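Local coordinates for hypothetical membrane protein (Corynebacterium glutamicum, PDB 6JSB) that binds haem and probably passes it along the haem uptake machinery of Corynebacteria, at residues A32-H37 against T78-Y83; N94-L99 against K128-F133. All coordinates share one frame; numbering follows the deposited sequence.

The two contacts follow each other along the chain, neither nested nor crossed. The loop after helix 27-30 comes first. Interaction 1 closes when the end of strand 68-81 comes back against this loop, after 40 intervening residues that are mostly strand. The chain then turns back into strand 95-109, which pairs antiparallel with strand 68-81. His82 N probably hydrogen-bonds to Asn94 O, and Gly79 N to Leu97 O, so the two contacts share this hairpin. Interaction 2 closes when the loop after strand 112-122 reaches segment 94-99. Both lie within the HtaA family region, and both touch the haem. Together they tie two loops to the haem end of one antiparallel sheet.

Interaction 1: A32-H37 against T78-Y83; sequences AAYKYH and TGHNHY. With HEM (protoporphyrin IX containing Fe), chain C.
His80 has one ring face over a haem pyrrole while Tyr34 holds its ND1 from the loop after helix 27-30. Its CE1 comes to 3.1 Å from haem C2B, and C3B lies over the ring centre. Tyr34 OH meets His80 ND1 at 2.7 Å, near the plane of the imidazole, in an almost straight hydrogen bond (172°). Either atom could be the donor. Tyr34 CG lies opposite the carbonyl carbon (chi1 -59°), which carries the ring across His80 CA and its hydroxyl to ND1. His80 CA sits over the ring face, 3.8 Å from the centroid, as a CH-pi contact. Ala33 CB covers the opposite face.

His80 has a left-handed backbone conformation near the end of strand 68-81. Beyond it, Asn81 OD1 accepts from Tyr83 N at 2.8 Å and forms an Asx turn. Water 1 links Tyr36 O to Asn81 N. Water 2 accepts from Tyr36 N and donates to Asn81 O and Tyr83 O. The Tyr36 and Tyr83 side chains run alongside each other, with CE2 of Tyr36 3.5 Å from CD2 of Tyr83. Their ring planes are nearly parallel but hardly overlap. Their hydroxyls bond to Gly85 O and Asp87 N, respectively.

His80 NE2 is hydrogen-bonded to Tyr23 OH, the axial ligand of the haem iron. With both nitrogens engaged, the imidazole is fixed in rotation. Counted from the iron, His80 is second shell, and Tyr34, one step further out, holds it beside Tyr23.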
loop_
_atom_site.group_PDB
_atom_site.type_symbol
_atom_site.label_atom_id
_atom_site.label_comp_id
_atom_site.label_asym_id
_atom_site.label_seq_id
_atom_site.Cartn_x
_atom_site.Cartn_y
_atom_site.Cartn_z
ATOM N N ALA A 32 -5.122 16.279 -20.280
ATOM C CA ALA A 32 -6.046 17.147 -21.001
ATOM C C ALA A 32 -7.310 16.434 -21.468
ATOM O O ALA A 32 -8.283 17.108 -21.840
ATOM C CB ALA A 32 -5.292 17.781 -22.185
ATOM N N ALA A 33 -7.348 15.115 -21.456
ATOM C CA ALA A 33 -8.604 14.446 -21.769
ATOM C C ALA A 33 -9.674 14.639 -20.691
ATOM O O ALA A 33 -10.856 14.404 -20.985
ATOM C CB ALA A 33 -8.397 12.953 -21.978
ATOM N N TYR A 34 -9.313 15.060 -19.469
ATOM C CA TYR A 34 -10.248 15.078 -18.347
ATOM C C TYR A 34 -10.439 16.486 -17.813
ATOM O O TYR A 34 -9.456 17.192 -17.548
ATOM C CB TYR A 34 -9.729 14.143 -17.237
ATOM C CG TYR A 34 -9.589 12.765 -17.780
ATOM C CD1 TYR A 34 -10.698 12.086 -18.232
ATOM C CD2 TYR A 34 -8.340 12.139 -17.860
ATOM C CE1 TYR A 34 -10.596 10.796 -18.760
ATOM C CE2 TYR A 34 -8.220 10.816 -18.384
ATOM C CZ TYR A 34 -9.341 10.177 -18.840
ATOM O OH TYR A 34 -9.259 8.906 -19.370
ATOM N N LYS A 35 -11.727 16.880 -17.647
ATOM C CA LYS A 35 -12.053 18.184 -17.082
ATOM C C LYS A 35 -11.641 18.296 -15.621
ATOM O O LYS A 35 -11.164 19.356 -15.191
ATOM C CB LYS A 35 -13.560 18.431 -17.209
ATOM C CG LYS A 35 -13.990 19.792 -16.678
ATOM C CD LYS A 35 -15.466 20.048 -17.104
ATOM C CE LYS A 35 -15.892 21.491 -16.928
ATOM N NZ LYS A 35 -16.038 21.820 -15.501
ATOM N N TYR A 36 -11.873 17.237 -14.832
ATOM C CA TYR A 36 -11.568 17.213 -13.410
ATOM C C TYR A 36 -10.408 16.256 -13.163
ATOM O O TYR A 36 -10.347 15.170 -13.754
ATOM C CB TYR A 36 -12.784 16.745 -12.590
ATOM C CG TYR A 36 -13.880 17.750 -12.657
ATOM C CD1 TYR A 36 -13.851 18.892 -11.866
ATOM C CD2 TYR A 36 -14.932 17.553 -13.517
ATOM C CE1 TYR A 36 -14.877 19.851 -11.953
ATOM C CE2 TYR A 36 -15.983 18.496 -13.608
ATOM C CZ TYR A 36 -15.938 19.624 -12.826
ATOM O OH TYR A 36 -16.991 20.554 -12.934
ATOM N N HIS A 37 -9.478 16.665 -12.307
ATOM C CA HIS A 37 -8.295 15.859 -12.076
ATOM C C HIS A 37 -8.273 15.386 -10.646
ATOM O O HIS A 37 -8.792 16.070 -9.757
ATOM C CB HIS A 37 -7.028 16.680 -12.320
ATOM C CG HIS A 37 -6.776 16.936 -13.765
ATOM N ND1 HIS A 37 -5.753 17.758 -14.211
ATOM C CD2 HIS A 37 -7.412 16.484 -14.867
ATOM C CE1 HIS A 37 -5.793 17.814 -15.535
ATOM N NE2 HIS A 37 -6.802 17.064 -15.956
ATOM N N THR A 78 -6.664 8.753 -7.466
ATOM C CA THR A 78 -7.851 8.980 -8.292
ATOM C C THR A 78 -7.409 9.500 -9.657
ATOM O O THR A 78 -6.584 10.413 -9.748
ATOM C CB THR A 78 -8.808 10.018 -7.655
ATOM O OG1 THR A 78 -8.081 11.098 -7.077
ATOM C CG2 THR A 78 -9.621 9.358 -6.499
ATOM N N GLY A 79 -7.987 8.936 -10.712
ATOM C CA GLY A 79 -7.753 9.436 -12.063
ATOM C C GLY A 79 -8.851 9.021 -13.040
ATOM O O GLY A 79 -9.841 8.377 -12.681
ATOM N N HIS A 80 -8.709 9.465 -14.294
ATOM C CA HIS A 80 -9.671 9.134 -15.347
ATOM C C HIS A 80 -11.095 9.542 -14.955
ATOM O O HIS A 80 -12.029 8.764 -15.048
ATOM C CB HIS A 80 -9.628 7.622 -15.726
ATOM C CG HIS A 80 -8.287 7.184 -16.244
ATOM N ND1 HIS A 80 -7.873 7.428 -17.542
ATOM C CD2 HIS A 80 -7.285 6.482 -15.640
ATOM C CE1 HIS A 80 -6.642 6.932 -17.690
ATOM N NE2 HIS A 80 -6.274 6.353 -16.555
ATOM N N ASN A 81 -11.267 10.816 -14.645
ATOM C CA ASN A 81 -12.582 11.285 -14.238
ATOM C C ASN A 81 -13.549 11.376 -15.414
ATOM O O ASN A 81 -13.345 12.145 -16.353
ATOM C CB ASN A 81 -12.510 12.644 -13.555
ATOM C CG ASN A 81 -13.769 12.896 -12.750
ATOM O OD1 ASN A 81 -14.858 13.024 -13.336
ATOM N ND2 ASN A 81 -13.666 12.889 -11.433
ATOM N N HIS A 82 -14.657 10.650 -15.304
ATOM C CA HIS A 82 -15.617 10.485 -16.391
ATOM C C HIS A 82 -16.617 11.631 -16.482
ATOM O O HIS A 82 -17.462 11.656 -17.409
ATOM C CB HIS A 82 -16.335 9.172 -16.134
ATOM C CG HIS A 82 -17.249 8.740 -17.228
ATOM N ND1 HIS A 82 -16.807 8.513 -18.514
ATOM C CD2 HIS A 82 -18.573 8.451 -17.220
ATOM C CE1 HIS A 82 -17.830 8.123 -19.261
ATOM N NE2 HIS A 82 -18.910 8.081 -18.500
ATOM N N TYR A 83 -16.595 12.558 -15.527
ATOM C CA TYR A 83 -17.631 13.598 -15.449
ATOM C C TYR A 83 -17.138 14.891 -16.085
ATOM O O TYR A 83 -16.032 15.347 -15.762
ATOM C CB TYR A 83 -17.991 13.834 -13.978
ATOM C CG TYR A 83 -18.962 14.964 -13.785
ATOM C CD1 TYR A 83 -20.301 14.826 -14.122
ATOM C CD2 TYR A 83 -18.523 16.155 -13.266
ATOM C CE1 TYR A 83 -21.216 15.899 -13.933
ATOM C CE2 TYR A 83 -19.390 17.221 -13.071
ATOM C CZ TYR A 83 -20.731 17.105 -13.405
ATOM O OH TYR A 83 -21.567 18.191 -13.227
HETATM C CHA HEM C . -1.686 1.886 -17.302
HETATM C CHB HEM C . -5.337 4.117 -19.580
HETATM C CHC HEM C . -8.331 2.674 -15.995
HETATM C CHD HEM C . -4.561 0.721 -13.550
HETATM C C1A HEM C . -2.450 2.539 -18.250
HETATM C C2A HEM C . -1.943 2.926 -19.553
HETATM C C3A HEM C . -2.937 3.566 -20.215
HETATM C C4A HEM C . -4.094 3.574 -19.320
HETATM C CMA HEM C . -2.891 4.179 -21.648
HETATM C CAA HEM C . -0.512 2.621 -20.044
HETATM C CBA HEM C . 0.391 3.814 -19.769
HETATM C CGA HEM C . 1.835 3.392 -19.924
HETATM O O1A HEM C . 2.721 4.289 -19.850
HETATM O O2A HEM C . 2.081 2.157 -20.105
HETATM C C1B HEM C . -6.448 3.925 -18.807
HETATM C C2B HEM C . -7.786 4.427 -19.120
HETATM C C3B HEM C . -8.618 4.028 -18.142
HETATM C C4B HEM C . -7.842 3.280 -17.144
HETATM C CMB HEM C . -8.088 5.227 -20.419
HETATM C CAB HEM C . -10.146 4.282 -17.971
HETATM C CBB HEM C . -10.764 5.289 -18.595
HETATM C C1C HEM C . -7.581 2.027 -15.006
HETATM C C2C HEM C . -8.101 1.492 -13.771
HETATM C C3C HEM C . -7.065 0.989 -13.059
HETATM C C4C HEM C . -5.858 1.134 -13.868
HETATM C CMC HEM C . -9.571 1.607 -13.289
HETATM C CAC HEM C . -7.237 0.393 -11.672
HETATM C CBC HEM C . -6.239 0.507 -10.808
HETATM C C1D HEM C . -3.470 0.866 -14.379
HETATM C C2D HEM C . -2.143 0.378 -14.075
HETATM C C3D HEM C . -1.322 0.688 -15.100
HETATM C C4D HEM C . -2.105 1.411 -16.088
HETATM C CMD HEM C . -1.816 -0.424 -12.798
HETATM C CAD HEM C . 0.198 0.348 -15.190
HETATM C CBD HEM C . 0.958 1.614 -14.713
HETATM C CGD HEM C . 2.448 1.286 -14.751
HETATM O O1D HEM C . 2.994 1.224 -15.906
HETATM O O2D HEM C . 3.028 1.076 -13.629
HETATM N NA HEM C . -3.800 2.928 -18.121
HETATM N NB HEM C . -6.525 3.280 -17.591
HETATM N NC HEM C . -6.207 1.767 -15.039
HETATM N ND HEM C . -3.388 1.500 -15.589
HETATM FE FE HEM C . -4.993 2.557 -16.396
HETATM O O HOH W 1 -9.146 12.746 -14.049
HETATM O O HOH W 2 -13.392 15.054 -15.969
#

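Interaction 2: N94-L99 against K128-F133; sequences NFILDL and KTVADF. With HEM (protoporphyrin IX containing Fe), chain C.
Ile96 lies across the backbone of Thr129 and the side chain of Val130. Its CG2 comes to 3.4 Å from Thr129 O, and its CG1 meets Val130 CG2 at 3.9 Å. CG1 stands anti to the carbonyl carbon (chi1 -69°), and the chain is extended at chi2 (170°), so that CD1 reaches the haem vinyl carbon CBB, 3.7 Å away. One side chain thus touches both the loop and the haem. Val130 also sets CG2 against Asn94 O and CG1 near Phe95 O.

Strand 95-109 bends at Ile96 and Leu97. The pair stands opposite the single residue Gly79 of strand 68-81, a classic beta bulge. At this corner, Leu97 CD1 lies 3.6 Å from haem C4C, and Ile96 O approaches the haem methyl CMC. Water 3 donates to Ile96 O at 2.9 Å and accepts from Ala131 N at 3.0 Å.

Further along, Phe133 turns the CE1-CZ edge of its ring to Asp98. Its CE1 is 3.6 Å from Asp98 O, which lies at the ring edge. The carboxylate of Asp98 also meets this edge, with its plane turned 85° from the ring. Asp98 OD1 is hydrogen-bonded to His76 NE2, while Lys120 makes a cation-pi contact with Phe133.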
loop_
_atom_site.group_PDB
_atom_site.type_symbol
_atom_site.label_atom_id
_atom_site.label_comp_id
_atom_site.label_asym_id
_atom_site.label_seq_id
_atom_site.Cartn_x
_atom_site.Cartn_y
_atom_site.Cartn_z
ATOM N N ASN A 94 -16.878 10.198 -9.709
ATOM C CA ASN A 94 -16.804 9.811 -11.113
ATOM C C ASN A 94 -15.393 9.483 -11.592
ATOM O O ASN A 94 -15.156 9.474 -12.809
ATOM C CB ASN A 94 -17.440 10.900 -11.993
ATOM C CG ASN A 94 -18.964 10.800 -11.975
ATOM O OD1 ASN A 94 -19.511 9.958 -12.658
ATOM N ND2 ASN A 94 -19.636 11.594 -11.145
ATOM N N PHE A 95 -14.446 9.170 -10.689
ATOM C CA PHE A 95 -13.120 8.743 -11.121
ATOM C C PHE A 95 -13.183 7.269 -11.546
ATOM O O PHE A 95 -13.525 6.389 -10.744
ATOM C CB PHE A 95 -12.113 8.924 -9.990
ATOM C CG PHE A 95 -11.726 10.352 -9.762
ATOM C CD1 PHE A 95 -10.900 10.979 -10.656
ATOM C CD2 PHE A 95 -12.192 11.045 -8.638
ATOM C CE1 PHE A 95 -10.490 12.309 -10.408
ATOM C CE2 PHE A 95 -11.813 12.387 -8.395
ATOM C CZ PHE A 95 -10.959 13.005 -9.301
ATOM N N ILE A 96 -12.889 6.998 -12.809
ATOM C CA ILE A 96 -12.895 5.581 -13.233
ATOM C C ILE A 96 -11.841 4.773 -12.501
ATOM O O ILE A 96 -12.060 3.587 -12.178
ATOM C CB ILE A 96 -12.731 5.495 -14.756
ATOM C CG1 ILE A 96 -14.035 6.059 -15.380
ATOM C CG2 ILE A 96 -12.519 4.038 -15.148
ATOM C CD1 ILE A 96 -13.945 6.286 -16.917
ATOM N N LEU A 97 -10.662 5.357 -12.267
ATOM C CA LEU A 97 -9.625 4.746 -11.462
ATOM C C LEU A 97 -9.764 5.365 -10.072
ATOM O O LEU A 97 -9.633 6.596 -9.891
ATOM C CB LEU A 97 -8.232 4.974 -12.071
ATOM C CG LEU A 97 -7.092 4.215 -11.393
ATOM C CD1 LEU A 97 -5.911 4.358 -12.354
ATOM C CD2 LEU A 97 -6.747 4.821 -10.005
ATOM N N ASP A 98 -10.110 4.538 -9.085
ATOM C CA ASP A 98 -10.311 5.075 -7.736
ATOM C C ASP A 98 -9.900 3.965 -6.777
ATOM O O ASP A 98 -10.626 2.978 -6.613
ATOM C CB ASP A 98 -11.776 5.503 -7.542
ATOM C CG ASP A 98 -12.010 6.280 -6.258
ATOM O OD1 ASP A 98 -11.358 5.980 -5.232
ATOM O OD2 ASP A 98 -12.916 7.182 -6.236
ATOM N N LEU A 99 -8.711 4.115 -6.220
ATOM C CA LEU A 99 -7.998 3.038 -5.514
ATOM C C LEU A 99 -7.558 3.527 -4.134
ATOM O O LEU A 99 -7.016 4.630 -4.001
ATOM C CB LEU A 99 -6.736 2.659 -6.325
ATOM C CG LEU A 99 -5.738 1.738 -5.608
ATOM C CD1 LEU A 99 -6.286 0.323 -5.349
ATOM C CD2 LEU A 99 -4.476 1.610 -6.497
ATOM N N LYS A 128 -15.131 3.732 -20.410
ATOM C CA LYS A 128 -16.296 4.605 -20.366
ATOM C C LYS A 128 -17.243 4.237 -19.222
ATOM O O LYS A 128 -18.424 4.628 -19.248
ATOM C CB LYS A 128 -17.051 4.574 -21.707
ATOM C CG LYS A 128 -16.183 5.031 -22.894
ATOM C CD LYS A 128 -15.793 6.507 -22.723
ATOM C CE LYS A 128 -14.780 6.999 -23.758
ATOM N NZ LYS A 128 -14.403 8.439 -23.513
ATOM N N THR A 129 -16.760 3.490 -18.236
ATOM C CA THR A 129 -17.589 2.985 -17.143
ATOM C C THR A 129 -16.943 3.367 -15.815
ATOM O O THR A 129 -15.772 3.053 -15.596
ATOM C CB THR A 129 -17.696 1.460 -17.208
ATOM O OG1 THR A 129 -18.329 1.102 -18.444
ATOM C CG2 THR A 129 -18.521 0.921 -16.037
ATOM N N VAL A 130 -17.743 3.937 -14.909
ATOM C CA VAL A 130 -17.333 4.179 -13.504
ATOM C C VAL A 130 -17.809 2.958 -12.714
ATOM O O VAL A 130 -18.949 2.916 -12.233
ATOM C CB VAL A 130 -17.945 5.468 -12.949
ATOM C CG1 VAL A 130 -17.443 5.710 -11.509
ATOM C CG2 VAL A 130 -17.524 6.672 -13.827
ATOM N N ALA A 131 -16.961 1.946 -12.612
ATOM C CA ALA A 131 -17.499 0.684 -12.107
ATOM C C ALA A 131 -17.540 0.608 -10.556
ATOM O O ALA A 131 -16.921 1.370 -9.831
ATOM C CB ALA A 131 -16.660 -0.478 -12.669
ATOM N N ASP A 132 -18.286 -0.368 -10.045
ATOM C CA ASP A 132 -18.443 -0.504 -8.606
ATOM C C ASP A 132 -17.101 -0.866 -7.949
ATOM O O ASP A 132 -16.234 -1.529 -8.547
ATOM C CB ASP A 132 -19.459 -1.604 -8.279
ATOM C CG ASP A 132 -20.910 -1.183 -8.578
ATOM O OD1 ASP A 132 -21.726 -2.021 -9.010
ATOM O OD2 ASP A 132 -21.180 -0.017 -8.401
ATOM N N PHE A 133 -16.946 -0.446 -6.698
ATOM C CA PHE A 133 -15.738 -0.807 -5.955
ATOM C C PHE A 133 -15.648 -2.309 -5.623
ATOM O O PHE A 133 -16.626 -2.924 -5.160
ATOM C CB PHE A 133 -15.703 -0.038 -4.658
ATOM C CG PHE A 133 -15.456 1.427 -4.857
ATOM C CD1 PHE A 133 -14.183 1.872 -5.092
ATOM C CD2 PHE A 133 -16.499 2.329 -4.793
ATOM C CE1 PHE A 133 -13.933 3.219 -5.259
ATOM C CE2 PHE A 133 -16.271 3.724 -4.968
ATOM C CZ PHE A 133 -14.975 4.162 -5.199
HETATM C CHA HEM C . -1.686 1.886 -17.302
HETATM C CHB HEM C . -5.337 4.117 -19.580
HETATM C CHC HEM C . -8.331 2.674 -15.995
HETATM C CHD HEM C . -4.561 0.721 -13.550
HETATM C C1A HEM C . -2.450 2.539 -18.250
HETATM C C2A HEM C . -1.943 2.926 -19.553
HETATM C C3A HEM C . -2.937 3.566 -20.215
HETATM C C4A HEM C . -4.094 3.574 -19.320
HETATM C CMA HEM C . -2.891 4.179 -21.648
HETATM C CAA HEM C . -0.512 2.621 -20.044
HETATM C CBA HEM C . 0.391 3.814 -19.769
HETATM C CGA HEM C . 1.835 3.392 -19.924
HETATM O O1A HEM C . 2.721 4.289 -19.850
HETATM O O2A HEM C . 2.081 2.157 -20.105
HETATM C C1B HEM C . -6.448 3.925 -18.807
HETATM C C2B HEM C . -7.786 4.427 -19.120
HETATM C C3B HEM C . -8.618 4.028 -18.142
HETATM C C4B HEM C . -7.842 3.280 -17.144
HETATM C CMB HEM C . -8.088 5.227 -20.419
HETATM C CAB HEM C . -10.146 4.282 -17.971
HETATM C CBB HEM C . -10.764 5.289 -18.595
HETATM C C1C HEM C . -7.581 2.027 -15.006
HETATM C C2C HEM C . -8.101 1.492 -13.771
HETATM C C3C HEM C . -7.065 0.989 -13.059
HETATM C C4C HEM C . -5.858 1.134 -13.868
HETATM C CMC HEM C . -9.571 1.607 -13.289
HETATM C CAC HEM C . -7.237 0.393 -11.672
HETATM C CBC HEM C . -6.239 0.507 -10.808
HETATM C C1D HEM C . -3.470 0.866 -14.379
HETATM C C2D HEM C . -2.143 0.378 -14.075
HETATM C C3D HEM C . -1.322 0.688 -15.100
HETATM C C4D HEM C . -2.105 1.411 -16.088
HETATM C CMD HEM C . -1.816 -0.424 -12.798
HETATM C CAD HEM C . 0.198 0.348 -15.190
HETATM C CBD HEM C . 0.958 1.614 -14.713
HETATM C CGD HEM C . 2.448 1.286 -14.751
HETATM O O1D HEM C . 2.994 1.224 -15.906
HETATM O O2D HEM C . 3.028 1.076 -13.629
HETATM N NA HEM C . -3.800 2.928 -18.121
HETATM N NB HEM C . -6.525 3.280 -17.591
HETATM N NC HEM C . -6.207 1.767 -15.039
HETATM N ND HEM C . -3.388 1.500 -15.589
HETATM FE FE HEM C . -4.993 2.557 -16.396
HETATM O O HOH W 3 -14.020 1.660 -13.040
#